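Local coordinates for KLLA0F20702p (Kluyveromyces lactis, PDB 5Y5A), which probably takes part in recruiting telomerase to telomeres as the Est1 subunit, here its N-terminal, largely helical TPR-type part, which the paired telomere protein Cdc13 is thought to engage, at residues A[152-157]-A[517-522]. Sequence-based numbering, arbitrary orientation.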
# COMPACT_ATOMS: atom_id res chain seq x y z
N PRO A 152 -11.58 14.72 -1.38
CA PRO A 152 -11.17 15.49 -2.56
C PRO A 152 -12.38 15.84 -3.43
O PRO A 152 -13.26 15.01 -3.62
CB PRO A 152 -10.22 14.55 -3.30
CG PRO A 152 -9.68 13.65 -2.23
CD PRO A 152 -10.80 13.47 -1.24
N SER A 153 -12.41 17.07 -3.95
CA SER A 153 -13.57 17.59 -4.67
C SER A 153 -13.92 16.80 -5.93
O SER A 153 -15.08 16.67 -6.29
CB SER A 153 -13.32 19.05 -5.03
OG SER A 153 -12.05 19.20 -5.64
N ASP A 154 -12.90 16.27 -6.60
CA ASP A 154 -13.09 15.56 -7.86
C ASP A 154 -13.62 14.15 -7.67
O ASP A 154 -13.79 13.42 -8.64
CB ASP A 154 -11.78 15.52 -8.62
CG ASP A 154 -10.66 14.92 -7.81
OD1 ASP A 154 -10.02 15.67 -7.04
OD2 ASP A 154 -10.43 13.69 -7.92
N THR A 155 -13.85 13.76 -6.42
CA THR A 155 -14.35 12.42 -6.11
C THR A 155 -15.73 12.19 -6.72
O THR A 155 -15.99 11.12 -7.28
CB THR A 155 -14.42 12.19 -4.60
OG1 THR A 155 -13.10 12.08 -4.07
CG2 THR A 155 -15.19 10.91 -4.28
N ARG A 156 -16.61 13.17 -6.65
CA ARG A 156 -17.92 13.02 -7.25
C ARG A 156 -17.74 12.72 -8.72
O ARG A 156 -18.32 11.80 -9.24
CB ARG A 156 -18.73 14.30 -7.14
CG ARG A 156 -19.63 14.37 -5.95
CD ARG A 156 -20.37 15.69 -5.92
NE ARG A 156 -21.67 15.49 -5.32
CZ ARG A 156 -22.02 15.98 -4.14
NH1 ARG A 156 -23.29 16.19 -3.87
NH2 ARG A 156 -21.11 16.27 -3.25
N SER A 157 -16.93 13.52 -9.38
CA SER A 157 -16.70 13.32 -10.81
C SER A 157 -16.30 11.89 -11.12
O SER A 157 -16.87 11.25 -12.00
CB SER A 157 -15.62 14.28 -11.31
OG SER A 157 -15.85 15.60 -10.83
N VAL A 517 -4.06 15.62 -1.31
CA VAL A 517 -3.97 14.71 -2.45
C VAL A 517 -3.32 15.41 -3.65
O VAL A 517 -3.60 15.08 -4.79
CB VAL A 517 -5.35 14.15 -2.89
CG1 VAL A 517 -5.87 13.15 -1.86
CG2 VAL A 517 -6.35 15.27 -3.15
N GLY A 518 -2.47 16.38 -3.36
CA GLY A 518 -1.65 17.04 -4.37
C GLY A 518 -2.33 18.12 -5.20
O GLY A 518 -1.71 18.67 -6.11
N LYS A 519 -3.58 18.43 -4.89
CA LYS A 519 -4.33 19.40 -5.69
C LYS A 519 -4.49 20.75 -4.97
O LYS A 519 -4.98 20.81 -3.85
CB LYS A 519 -5.69 18.83 -6.07
CG LYS A 519 -5.58 17.71 -7.10
CD LYS A 519 -6.87 16.93 -7.29
CE LYS A 519 -6.62 15.76 -8.24
NZ LYS A 519 -7.72 14.76 -8.29
N SER A 520 -4.06 21.81 -5.64
CA SER A 520 -4.20 23.16 -5.10
C SER A 520 -4.04 24.21 -6.19
O SER A 520 -3.61 23.91 -7.30
CB SER A 520 -3.17 23.41 -3.99
OG SER A 520 -1.92 23.82 -4.53
N LYS A 521 -4.39 25.45 -5.86
CA LYS A 521 -4.22 26.57 -6.78
C LYS A 521 -2.74 26.87 -6.96
O LYS A 521 -2.29 27.27 -8.03
CB LYS A 521 -4.95 27.80 -6.26
CG LYS A 521 -6.37 27.54 -5.79
CD LYS A 521 -7.04 28.83 -5.31
CE LYS A 521 -8.45 28.56 -4.80
NZ LYS A 521 -9.15 29.82 -4.39
N ASN A 522 -1.98 26.67 -5.89
CA ASN A 522 -0.53 26.83 -5.94
C ASN A 522 0.16 25.50 -6.21
O ASN A 522 0.65 24.86 -5.29
CB ASN A 522 -0.01 27.43 -4.64
CG ASN A 522 1.51 27.46 -4.58
OD1 ASN A 522 2.13 26.72 -3.81
ND2 ASN A 522 2.12 28.32 -5.39
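P152 and V517 form the tightly packed side of this contact: P152 CG meets both valine methyls, V517 CG2 at 3.8 Å and V517 CG1 at 3.9 Å, the two side chains crossing at about a right angle. P152 is buried, and D514 of helix 512-515 also touches it. The looser, solvent-facing side belongs to exposed K519, whose extended chain reaches across to partly exposed D154 in a salt bridge, NZ lying 2.8 Å from D154 OD1 and 2.9 Å from D154 OD2. The ammonium meets OD1 from above the carboxylate plane, 54° out of it, and K519 CD passes the same oxygen at 3.4 Å. D154 CG sits between its backbone N and carbonyl carbon (chi1 55°), which turns the acid to the lysine. The type I turn from P152 to T155 leads into helix 155-158; P152 O accepts T155 N and T155 OG1 from one face. On the partner segment, G518 is the C-prime residue of a Schellman motif ending helix 512-515. An alanine in place of D154 would remove the carboxylate and is likely to leave the K519 ammonium without its mate across the contact. One small apolar touch and one ion pair thus join the turn before helix 155-158, within the Est1 family region, to the loop after helix 512-515, and the ion pair, open to solvent on the lysine side, is probably weakened by water and salt.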